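PDB 2AFB: 2-keto-3-deoxygluconate kinase from Thermotoga maritima, which probably phosphorylates 2-keto-3-deoxygluconate with ATP, the sugar-acid kinase reaction of EC 2.7.1.45, as a member of the pfkB carbohydrate kinase family. Local coordinates for residues N49-L54 against L59-V64; G78-R81 against K86-Y89; M13-F18 against G301-F306; R81-K86 against F329-I334. All coordinates share one frame; numbering follows the deposited sequence.

Interaction 1 (N49-L54 against L59-V64); sequences NVAAFL and LDAYFV. With NI (nickel (II) ion), chain E.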
loop_
_atom_site.group_PDB
_atom_site.type_symbol
_atom_site.label_atom_id
_atom_site.label_comp_id
_atom_site.label_asym_id
_atom_site.label_seq_id
_atom_site.Cartn_x
_atom_site.Cartn_y
_atom_site.Cartn_z
ATOM N N ASN A 49 -3.100 9.135 -25.457
ATOM C CA ASN A 49 -4.375 8.865 -24.848
ATOM C C ASN A 49 -5.466 8.626 -25.928
ATOM O O ASN A 49 -6.343 7.752 -25.790
ATOM C CB ASN A 49 -4.783 10.012 -23.937
ATOM C CG ASN A 49 -3.787 10.304 -22.786
ATOM O OD1 ASN A 49 -2.927 9.497 -22.434
ATOM N ND2 ASN A 49 -3.940 11.488 -22.190
ATOM N N VAL A 50 -5.364 9.352 -27.020
ATOM C CA VAL A 50 -6.277 9.190 -28.166
ATOM C C VAL A 50 -6.091 7.817 -28.790
ATOM O O VAL A 50 -7.061 7.094 -29.067
ATOM C CB VAL A 50 -6.069 10.318 -29.208
ATOM C CG1 VAL A 50 -6.933 10.075 -30.460
ATOM C CG2 VAL A 50 -6.389 11.642 -28.590
ATOM N N ALA A 51 -4.848 7.434 -28.998
ATOM C CA ALA A 51 -4.551 6.124 -29.553
ATOM C C ALA A 51 -5.121 5.026 -28.642
ATOM O O ALA A 51 -5.678 4.022 -29.097
ATOM C CB ALA A 51 -3.012 5.945 -29.716
ATOM N N ALA A 52 -5.011 5.228 -27.332
ATOM C CA ALA A 52 -5.445 4.202 -26.398
ATOM C C ALA A 52 -6.946 4.079 -26.430
ATOM O O ALA A 52 -7.443 2.959 -26.283
ATOM C CB ALA A 52 -4.944 4.473 -24.961
ATOM N N PHE A 53 -7.644 5.205 -26.623
ATOM C CA PHE A 53 -9.123 5.209 -26.792
ATOM C C PHE A 53 -9.528 4.404 -28.030
ATOM O O PHE A 53 -10.295 3.440 -28.001
ATOM C CB PHE A 53 -9.682 6.653 -26.852
ATOM C CG PHE A 53 -11.161 6.697 -26.935
ATOM C CD1 PHE A 53 -11.799 6.472 -28.145
ATOM C CD2 PHE A 53 -11.928 6.844 -25.797
ATOM C CE1 PHE A 53 -13.157 6.399 -28.234
ATOM C CE2 PHE A 53 -13.294 6.784 -25.886
ATOM C CZ PHE A 53 -13.912 6.560 -27.110
ATOM N N LEU A 54 -8.942 4.778 -29.137
ATOM C CA LEU A 54 -9.225 4.054 -30.386
ATOM C C LEU A 54 -8.880 2.551 -30.287
ATOM O O LEU A 54 -9.605 1.745 -30.807
ATOM C CB LEU A 54 -8.530 4.739 -31.582
ATOM C CG LEU A 54 -9.098 6.155 -31.754
ATOM C CD1 LEU A 54 -8.140 6.990 -32.582
ATOM C CD2 LEU A 54 -10.489 6.161 -32.307
ATOM N N LEU A 59 -10.135 -0.631 -32.908
ATOM C CA LEU A 59 -9.482 -0.235 -34.178
ATOM C C LEU A 59 -7.975 -0.521 -34.105
ATOM O O LEU A 59 -7.483 -0.953 -33.087
ATOM C CB LEU A 59 -9.687 1.256 -34.480
ATOM C CG LEU A 59 -11.122 1.800 -34.468
ATOM C CD1 LEU A 59 -11.133 3.175 -35.087
ATOM C CD2 LEU A 59 -12.066 0.914 -35.196
ATOM N N ASP A 60 -7.262 -0.308 -35.202
ATOM C CA ASP A 60 -5.815 -0.545 -35.239
ATOM C C ASP A 60 -5.123 0.779 -35.051
ATOM O O ASP A 60 -4.836 1.490 -35.994
ATOM C CB ASP A 60 -5.387 -1.178 -36.544
ATOM C CG ASP A 60 -5.905 -2.590 -36.697
ATOM O OD1 ASP A 60 -6.250 -3.251 -35.685
ATOM O OD2 ASP A 60 -5.963 -3.020 -37.850
ATOM N N ALA A 61 -4.874 1.089 -33.808
ATOM C CA ALA A 61 -4.316 2.358 -33.407
ATOM C C ALA A 61 -2.817 2.222 -33.275
ATOM O O ALA A 61 -2.336 1.341 -32.570
ATOM C CB ALA A 61 -4.932 2.792 -32.111
ATOM N N TYR A 62 -2.082 3.068 -33.979
ATOM C CA TYR A 62 -0.618 3.108 -33.814
ATOM C C TYR A 62 -0.269 4.447 -33.220
ATOM O O TYR A 62 -0.790 5.473 -33.650
ATOM C CB TYR A 62 0.113 2.979 -35.136
ATOM C CG TYR A 62 -0.123 1.700 -35.865
ATOM C CD1 TYR A 62 -1.323 1.451 -36.503
ATOM C CD2 TYR A 62 0.888 0.737 -35.963
ATOM C CE1 TYR A 62 -1.533 0.244 -37.192
ATOM C CE2 TYR A 62 0.693 -0.454 -36.664
ATOM C CZ TYR A 62 -0.525 -0.684 -37.272
ATOM O OH TYR A 62 -0.729 -1.861 -37.967
ATOM N N PHE A 63 0.626 4.438 -32.247
ATOM C CA PHE A 63 1.124 5.679 -31.692
ATOM C C PHE A 63 2.563 5.851 -32.152
ATOM O O PHE A 63 3.392 4.953 -32.003
ATOM C CB PHE A 63 1.075 5.645 -30.171
ATOM C CG PHE A 63 1.616 6.876 -29.515
ATOM C CD1 PHE A 63 1.060 8.095 -29.784
ATOM C CD2 PHE A 63 2.649 6.802 -28.571
ATOM C CE1 PHE A 63 1.521 9.241 -29.181
ATOM C CE2 PHE A 63 3.103 7.930 -27.953
ATOM C CZ PHE A 63 2.525 9.171 -28.253
ATOM N N VAL A 64 2.848 7.026 -32.696
ATOM C CA VAL A 64 4.161 7.325 -33.206
ATOM C C VAL A 64 4.860 8.284 -32.239
ATOM O O VAL A 64 4.327 9.326 -31.916
ATOM C CB VAL A 64 4.064 7.972 -34.578
ATOM C CG1 VAL A 64 5.480 8.273 -35.130
ATOM C CG2 VAL A 64 3.262 7.087 -35.487
HETATM NI NI NI E . -5.592 -5.096 -38.112
HETATM O O HOH W 1 -4.680 -5.138 -40.461
HETATM O O HOH W 2 -4.283 -6.164 -36.356
#

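Interaction 2 (G78-R81 against K86-Y89); sequences GHLR and KTDY. With NI (nickel (II) ion), chain C.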
loop_
_atom_site.group_PDB
_atom_site.type_symbol
_atom_site.label_atom_id
_atom_site.label_comp_id
_atom_site.label_asym_id
_atom_site.label_seq_id
_atom_site.Cartn_x
_atom_site.Cartn_y
_atom_site.Cartn_z
ATOM N N GLY A 78 5.161 -0.804 -23.124
ATOM C CA GLY A 78 4.409 -1.951 -22.698
ATOM C C GLY A 78 3.033 -1.529 -22.186
ATOM O O GLY A 78 2.090 -2.249 -22.386
ATOM N N HIS A 79 2.924 -0.333 -21.615
ATOM C CA HIS A 79 1.631 0.229 -21.188
ATOM C C HIS A 79 0.722 0.494 -22.365
ATOM O O HIS A 79 -0.482 0.164 -22.328
ATOM C CB HIS A 79 1.889 1.499 -20.385
ATOM C CG HIS A 79 0.671 2.199 -19.877
ATOM N ND1 HIS A 79 -0.095 1.728 -18.835
ATOM C CD2 HIS A 79 0.133 3.389 -20.218
ATOM C CE1 HIS A 79 -1.073 2.569 -18.574
ATOM N NE2 HIS A 79 -0.953 3.595 -19.397
ATOM N N LEU A 80 1.307 1.047 -23.436
ATOM C CA LEU A 80 0.571 1.243 -24.675
ATOM C C LEU A 80 0.068 -0.094 -25.238
ATOM O O LEU A 80 -1.090 -0.230 -25.639
ATOM C CB LEU A 80 1.460 1.946 -25.702
ATOM C CG LEU A 80 1.600 3.440 -25.453
ATOM C CD1 LEU A 80 2.840 3.892 -26.034
ATOM C CD2 LEU A 80 0.380 4.193 -25.996
ATOM N N ARG A 81 0.947 -1.076 -25.295
ATOM C CA ARG A 81 0.529 -2.384 -25.822
ATOM C C ARG A 81 -0.568 -3.066 -24.976
ATOM O O ARG A 81 -1.456 -3.710 -25.509
ATOM C CB ARG A 81 1.722 -3.339 -25.985
ATOM C CG ARG A 81 2.585 -3.071 -27.200
ATOM C CD ARG A 81 3.581 -4.183 -27.373
ATOM N NE ARG A 81 4.445 -4.309 -26.190
ATOM C CZ ARG A 81 5.623 -3.712 -26.002
ATOM N NH1 ARG A 81 6.153 -2.888 -26.897
ATOM N NH2 ARG A 81 6.279 -3.944 -24.893
ATOM N N LYS A 86 -0.688 -0.349 -30.977
ATOM C CA LYS A 86 0.455 -0.950 -31.694
ATOM C C LYS A 86 1.673 -0.007 -31.660
ATOM O O LYS A 86 1.540 1.187 -31.856
ATOM C CB LYS A 86 0.053 -1.322 -33.123
ATOM C CG LYS A 86 -1.327 -1.990 -33.186
ATOM C CD LYS A 86 -1.495 -2.884 -34.376
ATOM C CE LYS A 86 -2.868 -3.558 -34.400
ATOM N NZ LYS A 86 -3.063 -4.436 -33.235
ATOM N N THR A 87 2.851 -0.557 -31.377
ATOM C CA THR A 87 4.038 0.249 -31.040
ATOM C C THR A 87 5.092 0.147 -32.124
ATOM O O THR A 87 6.245 0.533 -31.933
ATOM C CB THR A 87 4.632 -0.175 -29.689
ATOM O OG1 THR A 87 4.721 -1.592 -29.625
ATOM C CG2 THR A 87 3.758 0.308 -28.514
ATOM N N ASP A 88 4.667 -0.332 -33.281
ATOM C CA ASP A 88 5.564 -0.610 -34.400
ATOM C C ASP A 88 6.356 0.591 -34.813
ATOM O O ASP A 88 7.457 0.437 -35.262
ATOM C CB ASP A 88 4.779 -1.068 -35.650
ATOM C CG ASP A 88 3.934 -2.313 -35.396
ATOM O OD1 ASP A 88 3.358 -2.472 -34.281
ATOM O OD2 ASP A 88 3.841 -3.129 -36.320
ATOM N N TYR A 89 5.772 1.782 -34.728
ATOM C CA TYR A 89 6.430 2.979 -35.241
ATOM C C TYR A 89 7.056 3.839 -34.137
ATOM O O TYR A 89 7.354 5.021 -34.319
ATOM C CB TYR A 89 5.458 3.801 -36.066
ATOM C CG TYR A 89 4.735 3.026 -37.155
ATOM C CD1 TYR A 89 5.427 2.285 -38.111
ATOM C CD2 TYR A 89 3.345 3.091 -37.258
ATOM C CE1 TYR A 89 4.729 1.593 -39.126
ATOM C CE2 TYR A 89 2.659 2.413 -38.220
ATOM C CZ TYR A 89 3.346 1.665 -39.161
ATOM O OH TYR A 89 2.619 1.018 -40.125
HETATM NI NI NI C . 0.409 0.382 -17.278
HETATM O O HOH W 3 1.328 -1.511 -18.055
HETATM O O HOH W 4 1.911 1.486 -15.873
#

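Interaction 3 (M13-F18 against G301-F306); sequences MKVVTF and GSLMGF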
loop_
_atom_site.group_PDB
_atom_site.type_symbol
_atom_site.label_atom_id
_atom_site.label_comp_id
_atom_site.label_asym_id
_atom_site.label_seq_id
_atom_site.Cartn_x
_atom_site.Cartn_y
_atom_site.Cartn_z
HETATM N N MSE A 13 -9.209 -0.915 -39.050
HETATM C CA MSE A 13 -9.021 0.400 -39.647
HETATM C C MSE A 13 -7.827 1.025 -38.996
HETATM O O MSE A 13 -7.811 1.171 -37.768
HETATM C CB MSE A 13 -10.204 1.294 -39.385
HETATM C CG MSE A 13 -11.493 0.743 -39.943
HETATM SE SE MSE A 13 -13.019 1.785 -39.282
HETATM C CE MSE A 13 -14.574 0.720 -40.173
ATOM N N LYS A 14 -6.845 1.420 -39.806
ATOM C CA LYS A 14 -5.547 1.878 -39.282
ATOM C C LYS A 14 -5.677 3.335 -38.953
ATOM O O LYS A 14 -6.125 4.142 -39.786
ATOM C CB LYS A 14 -4.416 1.621 -40.294
ATOM C CG LYS A 14 -3.091 2.287 -39.959
ATOM C CD LYS A 14 -2.004 1.699 -40.855
ATOM C CE LYS A 14 -0.661 2.323 -40.620
ATOM N NZ LYS A 14 0.362 1.888 -41.597
ATOM N N VAL A 15 -5.390 3.655 -37.698
ATOM C CA VAL A 15 -5.376 5.026 -37.240
ATOM C C VAL A 15 -4.041 5.307 -36.599
ATOM O O VAL A 15 -3.553 4.488 -35.845
ATOM C CB VAL A 15 -6.515 5.278 -36.249
ATOM C CG1 VAL A 15 -6.404 6.694 -35.645
ATOM C CG2 VAL A 15 -7.850 5.121 -36.958
ATOM N N VAL A 16 -3.499 6.490 -36.872
ATOM C CA VAL A 16 -2.187 6.917 -36.403
ATOM C C VAL A 16 -2.256 8.256 -35.630
ATOM O O VAL A 16 -2.943 9.208 -36.033
ATOM C CB VAL A 16 -1.226 7.042 -37.608
ATOM C CG1 VAL A 16 0.163 7.471 -37.185
ATOM C CG2 VAL A 16 -1.147 5.751 -38.368
ATOM N N THR A 17 -1.554 8.317 -34.504
ATOM C CA THR A 17 -1.396 9.538 -33.732
ATOM C C THR A 17 0.081 9.718 -33.411
ATOM O O THR A 17 0.878 8.761 -33.447
ATOM C CB THR A 17 -2.236 9.556 -32.417
ATOM O OG1 THR A 17 -1.512 8.915 -31.362
ATOM C CG2 THR A 17 -3.543 8.888 -32.586
ATOM N N PHE A 18 0.437 10.958 -33.112
ATOM C CA PHE A 18 1.830 11.344 -32.954
ATOM C C PHE A 18 1.954 12.342 -31.867
ATOM O O PHE A 18 1.251 13.332 -31.853
ATOM C CB PHE A 18 2.324 12.031 -34.209
ATOM C CG PHE A 18 3.721 12.615 -34.101
ATOM C CD1 PHE A 18 4.812 11.796 -33.965
ATOM C CD2 PHE A 18 3.933 13.989 -34.204
ATOM C CE1 PHE A 18 6.098 12.317 -33.886
ATOM C CE2 PHE A 18 5.236 14.533 -34.136
ATOM C CZ PHE A 18 6.304 13.692 -33.976
ATOM N N GLY A 301 -16.380 7.989 -33.868
ATOM C CA GLY A 301 -17.706 8.204 -34.435
ATOM C C GLY A 301 -17.688 8.568 -35.919
ATOM O O GLY A 301 -18.558 8.189 -36.672
ATOM N N SER A 302 -16.697 9.341 -36.318
ATOM C CA SER A 302 -16.576 9.753 -37.682
ATOM C C SER A 302 -16.212 8.559 -38.567
ATOM O O SER A 302 -16.784 8.424 -39.625
ATOM C CB SER A 302 -15.551 10.857 -37.812
ATOM O OG SER A 302 -15.933 11.939 -36.988
ATOM N N LEU A 303 -15.285 7.714 -38.111
ATOM C CA LEU A 303 -14.948 6.471 -38.810
ATOM C C LEU A 303 -16.131 5.558 -38.910
ATOM O O LEU A 303 -16.296 4.886 -39.926
ATOM C CB LEU A 303 -13.809 5.743 -38.146
ATOM C CG LEU A 303 -12.470 6.502 -38.354
ATOM C CD1 LEU A 303 -11.358 5.974 -37.497
ATOM C CD2 LEU A 303 -12.040 6.444 -39.851
HETATM N N MSE A 304 -16.978 5.530 -37.896
HETATM C CA MSE A 304 -18.122 4.599 -37.967
HETATM C C MSE A 304 -19.293 5.159 -38.753
HETATM O O MSE A 304 -20.258 4.439 -39.009
HETATM C CB MSE A 304 -18.614 4.238 -36.547
HETATM C CG MSE A 304 -17.671 3.403 -35.694
HETATM SE SE MSE A 304 -17.026 1.776 -36.574
HETATM C CE MSE A 304 -15.291 2.334 -36.836
ATOM N N GLY A 305 -19.270 6.439 -39.096
ATOM C CA GLY A 305 -20.435 7.013 -39.807
ATOM C C GLY A 305 -21.609 7.251 -38.883
ATOM O O GLY A 305 -22.784 7.049 -39.282
ATOM N N PHE A 306 -21.319 7.659 -37.627
ATOM C CA PHE A 306 -22.386 7.971 -36.652
ATOM C C PHE A 306 -23.067 9.199 -37.189
ATOM O O PHE A 306 -22.395 10.015 -37.806
ATOM C CB PHE A 306 -21.860 8.337 -35.249
ATOM C CG PHE A 306 -21.416 7.168 -34.404
ATOM C CD1 PHE A 306 -21.590 5.855 -34.808
ATOM C CD2 PHE A 306 -20.794 7.413 -33.176
ATOM C CE1 PHE A 306 -21.145 4.787 -33.972
ATOM C CE2 PHE A 306 -20.346 6.370 -32.357
ATOM C CZ PHE A 306 -20.522 5.061 -32.727
#

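Interaction 4 (R81-K86 against F329-I334); sequences RKFGVK and FVVLSI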
loop_
_atom_site.group_PDB
_atom_site.type_symbol
_atom_site.label_atom_id
_atom_site.label_comp_id
_atom_site.label_asym_id
_atom_site.label_seq_id
_atom_site.Cartn_x
_atom_site.Cartn_y
_atom_site.Cartn_z
ATOM N N ARG A 81 0.947 -1.076 -25.295
ATOM C CA ARG A 81 0.529 -2.384 -25.822
ATOM C C ARG A 81 -0.568 -3.066 -24.976
ATOM O O ARG A 81 -1.456 -3.710 -25.509
ATOM C CB ARG A 81 1.722 -3.339 -25.985
ATOM C CG ARG A 81 2.585 -3.071 -27.200
ATOM C CD ARG A 81 3.581 -4.183 -27.373
ATOM N NE ARG A 81 4.445 -4.309 -26.190
ATOM C CZ ARG A 81 5.623 -3.712 -26.002
ATOM N NH1 ARG A 81 6.153 -2.888 -26.897
ATOM N NH2 ARG A 81 6.279 -3.944 -24.893
ATOM N N LYS A 82 -0.476 -2.949 -23.661
ATOM C CA LYS A 82 -1.447 -3.541 -22.793
ATOM C C LYS A 82 -2.877 -3.058 -23.183
ATOM O O LYS A 82 -3.825 -3.819 -23.170
ATOM C CB LYS A 82 -1.126 -3.141 -21.335
ATOM C CG LYS A 82 -2.263 -3.438 -20.417
ATOM C CD LYS A 82 -2.037 -2.939 -19.011
ATOM C CE LYS A 82 -3.183 -3.414 -18.094
ATOM N NZ LYS A 82 -2.966 -3.139 -16.639
ATOM N N PHE A 83 -3.001 -1.779 -23.495
ATOM C CA PHE A 83 -4.260 -1.207 -23.909
ATOM C C PHE A 83 -4.594 -1.444 -25.375
ATOM O O PHE A 83 -5.610 -0.982 -25.841
ATOM C CB PHE A 83 -4.301 0.281 -23.613
ATOM C CG PHE A 83 -4.555 0.606 -22.187
ATOM C CD1 PHE A 83 -3.576 0.389 -21.228
ATOM C CD2 PHE A 83 -5.787 1.161 -21.783
ATOM C CE1 PHE A 83 -3.810 0.680 -19.902
ATOM C CE2 PHE A 83 -6.015 1.473 -20.446
ATOM C CZ PHE A 83 -5.031 1.258 -19.508
ATOM N N GLY A 84 -3.746 -2.156 -26.095
ATOM C CA GLY A 84 -4.049 -2.561 -27.472
ATOM C C GLY A 84 -3.413 -1.676 -28.524
ATOM O O GLY A 84 -3.628 -1.909 -29.711
ATOM N N VAL A 85 -2.638 -0.655 -28.106
ATOM C CA VAL A 85 -2.030 0.259 -29.053
ATOM C C VAL A 85 -0.840 -0.449 -29.666
ATOM O O VAL A 85 -0.107 -1.119 -28.967
ATOM C CB VAL A 85 -1.584 1.578 -28.384
ATOM C CG1 VAL A 85 -0.834 2.466 -29.374
ATOM C CG2 VAL A 85 -2.749 2.282 -27.848
ATOM N N LYS A 86 -0.688 -0.349 -30.977
ATOM C CA LYS A 86 0.455 -0.950 -31.694
ATOM C C LYS A 86 1.673 -0.007 -31.660
ATOM O O LYS A 86 1.540 1.187 -31.856
ATOM C CB LYS A 86 0.053 -1.322 -33.123
ATOM C CG LYS A 86 -1.327 -1.990 -33.186
ATOM C CD LYS A 86 -1.495 -2.884 -34.376
ATOM C CE LYS A 86 -2.868 -3.558 -34.400
ATOM N NZ LYS A 86 -3.063 -4.436 -33.235
ATOM N N PHE A 329 -5.506 7.028 -19.627
ATOM C CA PHE A 329 -6.157 6.275 -20.687
ATOM C C PHE A 329 -7.557 5.854 -20.198
ATOM O O PHE A 329 -7.748 5.566 -19.021
ATOM C CB PHE A 329 -5.334 4.994 -20.936
ATOM C CG PHE A 329 -4.016 5.179 -21.658
ATOM C CD1 PHE A 329 -3.491 6.434 -22.001
ATOM C CD2 PHE A 329 -3.244 4.053 -21.952
ATOM C CE1 PHE A 329 -2.271 6.545 -22.651
ATOM C CE2 PHE A 329 -2.024 4.178 -22.627
ATOM C CZ PHE A 329 -1.558 5.418 -22.996
ATOM N N VAL A 330 -8.528 5.778 -21.096
ATOM C CA VAL A 330 -9.811 5.168 -20.775
ATOM C C VAL A 330 -9.639 3.652 -20.666
ATOM O O VAL A 330 -8.771 3.047 -21.320
ATOM C CB VAL A 330 -10.921 5.419 -21.850
ATOM C CG1 VAL A 330 -11.190 6.892 -22.028
ATOM C CG2 VAL A 330 -10.589 4.747 -23.210
ATOM N N VAL A 331 -10.449 3.058 -19.806
ATOM C CA VAL A 331 -10.726 1.628 -19.818
ATOM C C VAL A 331 -12.233 1.599 -20.014
ATOM O O VAL A 331 -12.970 1.854 -19.065
ATOM C CB VAL A 331 -10.348 0.965 -18.451
ATOM C CG1 VAL A 331 -10.734 -0.464 -18.389
ATOM C CG2 VAL A 331 -8.872 1.143 -18.160
ATOM N N LEU A 332 -12.681 1.391 -21.254
ATOM C CA LEU A 332 -14.087 1.496 -21.602
ATOM C C LEU A 332 -14.383 0.552 -22.745
ATOM O O LEU A 332 -13.504 0.294 -23.581
ATOM C CB LEU A 332 -14.408 2.928 -22.044
ATOM C CG LEU A 332 -14.645 3.957 -20.937
ATOM C CD1 LEU A 332 -15.006 5.314 -21.561
ATOM C CD2 LEU A 332 -15.688 3.504 -19.966
ATOM N N SER A 333 -15.599 0.008 -22.736
ATOM C CA SER A 333 -16.199 -0.695 -23.872
ATOM C C SER A 333 -17.219 0.190 -24.580
ATOM O O SER A 333 -17.757 1.114 -24.003
ATOM C CB SER A 333 -16.920 -1.965 -23.404
ATOM O OG SER A 333 -18.068 -1.626 -22.670
ATOM N N ILE A 334 -17.516 -0.138 -25.830
ATOM C CA ILE A 334 -18.543 0.558 -26.603
ATOM C C ILE A 334 -19.890 0.530 -25.852
ATOM O O ILE A 334 -20.576 1.557 -25.706
ATOM C CB ILE A 334 -18.677 -0.077 -28.033
ATOM C CG1 ILE A 334 -17.349 0.050 -28.768
ATOM C CG2 ILE A 334 -19.786 0.625 -28.861
ATOM C CD1 ILE A 334 -17.196 -0.961 -29.898
#

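Interaction 1 (N49-L54 against L59-V64)
Leu-54 and Leu-59 close the short turn between helix 46-56 and strand 60-67, and both backbone and side chains take part. The amide N of Leu-59 donates to O of Leu-54 at 3.2 Å, a fairly straight bond (163° at the hydrogen) tilted 25° from the carbonyl plane. The side chain of Leu-59 continues the contact with its carbon atoms. Its CB rests 3.7 Å from the same O of Leu-54, and CG lies slightly farther from that oxygen. Because CG stands anti to the carbonyl carbon (chi1 -53°), the branch can carry CD1 to 4.1 Å from CD2 of Leu-54. Leu-59 also packs on Leu-303 of helix 290-304.

Helix and strand run nearly antiparallel, with axes 7.5 Å apart. Strand 60-67 pairs in parallel with strand 14-18, and helix 46-56 is the one helix of the connection between them, which also carries strands 22-26 and 38-44, in the ribokinase-like alpha/beta fold. Alanine suits such a close approach: CB of Ala-61 sits 3.3 Å from O of Ala-51 and meets CB of Leu-54 at 4.1 Å. Farther along, CB of Ala-51 touches CB of Phe-63 at 4.1 Å. On the strand's other face Asp-60 binds a nickel ion through OD2 at 2.1 Å, with ND1 of His-12 and two waters, while OD1 is hydrogen-bonded to His-10. Both histidines belong to the N-terminal polyhistidine run, evidently a purification tag, so this site is probably a product of the construct. Asn-49 ND2 is bonded to Asp-292, in the Gly-Ala-Gly-Asp sequence characteristic of pfkB kinases.

Interaction 2 (G78-R81 against K86-Y89)
Arg-81 and Thr-87 supply the polar part of this contact: NH1 of Arg-81 donates a weak hydrogen bond to OG1 of Thr-87 at 3.3 Å, arriving with the hydroxyl oxygen at the edge of the guanidinium, in its plane. A bend at chi3 (-59°) folds the long chain so that NH1 returns to the hydroxyl, the two side chains crossing at about a right angle. The stronger partner of this arginine lies across an interface, where its NH2 bonds to the carbonyl O of Lys-82 of the second subunit. With an alanine in place of Arg-81, the interface would probably lose the donor to that carbonyl, and OG1 of Thr-87 its weak partner on the helix.

Apolar contacts use the other branch of Thr-87, which suits a residue that must face both ways. Its CG2 meets CG of Arg-81 at 3.8 Å and CB of Leu-80 at 4.0 Å. Here helix 71-82 packs against the loop leading to strand 90-92, an edge strand of the nine-stranded sheet; strand 60-67, this helix and strand 90-92 form a beta-alpha-beta unit with parallel neighbouring strands.

Away from the contact itself, on another side of the helix, ND1 of His-79 binds a nickel ion at 2.1 Å together with two waters.

Interaction 3 (M13-F18 against G301-F306)
Met-13, at the start of strand 14-18, faces Leu-303 in the last turn of helix 290-304, their CA atoms 8.5 Å apart, and the helix ends just beyond in a Schellman motif whose Gly-305 takes the positive phi (76°) that glycine tolerates easily. Met-13, modelled as selenomethionine, reaches out fully extended beyond CG. It slides past Leu-303 in the opposite direction, placing its SE 4.2 Å from CB of Leu-303. The same SE lies 3.4 Å from CE of Met-304, also selenomethionine, and the two chains cross obliquely. Met-304 starts off to one side of the strand, and bends at chi2 (-52°) and chi3 (109°) swing its terminal methyl across to Met-13.

Two residues along the strand, on the same face, Val-15 presents CG2 to CD1 of Leu-303 at 3.7 Å. The branched valine keeps the strand's helix-facing side compact, while leucine's longer arm spans the distance from the helix. Trp-141 of neighbouring strand 139-145 touches both Val-15 and Leu-303, extending this apolar layer between sheet and helix.

Across the contact the meeting groups are methyls, methylenes and selenium, so cohesion here probably rests mainly on dispersion and the exclusion of water, with little directional preference; the unbranched, pliable methionine chains suit that role at a partly exposed margin.

Interaction 4 (R81-K86 against F329-I334)
Phe-83 and Phe-329 form a T-shaped pair: the edge of the Phe-329 ring points at the face of Phe-83, with the planes at 85° and the centroids 5.0 Å apart. The leading atom is CD2 of Phe-329, which stands over the middle of the Phe-83 ring, 3.7 Å from its CG. CB of Phe-329 leans over the same ring off-centre, a CH-pi contact 4.1 Å from its centroid. With CG anti to the carbonyl carbon (chi1 -78°), the Phe-83 ring is thrown toward 329-334.

Helix 71-82 ends here in a Schellman motif. Gly-84 has phi 99°, where a side chain would collide with the carbonyl O of Phe-83, which explains the glycine; its N bonds back to O of Arg-81 at 2.8 Å. Phe-83 thus joins the end of helix 71-82 to the loop before helix 334-341.

The edge of Phe-83 is engaged differently from its face. The carbonyl O of Val-330 lies in the ring plane, 3.3 Å from CE2, where the aromatic hydrogens would probably offer it slight positive charge. Neither over the face nor at the edge, CG2 of Val-331 approaches CE2 of Phe-83 obliquely at 3.7 Å. A serine in place of Phe-83 would probably leave the edge of Phe-329 without its aromatic face and open a gap beside Val-331. Phe-34 of the third subunit packs edge-to-face with Phe-83, and His-79 stacks on Phe-329.

Interactions 1 and 3 share the central sheet: strands 60-67 and 14-18 are neighbours, Tyr-62 N bonding to Val-15 O at 2.8 Å, and the contact centres lie about 9 Å apart. Interaction 2 continues from interaction 1, since Lys-86 N meets Ala-61 O at 2.8 Å. Interaction 4 starts from the same helix end as interaction 2 and carries it to Phe-329, whose CD2 lies 3.5 Å from CB of Ala-52 of interaction 1. The Gly-Ala-Gly-Asp motif, which in pfkB relatives forms the anion hole and carries the catalytic aspartate, probably marks the active site; Asn-49 of interaction 1 bonds to its Asp-292, and helix 290-304 runs from there to interaction 3. Interactions 2 and 4 also face the second subunit.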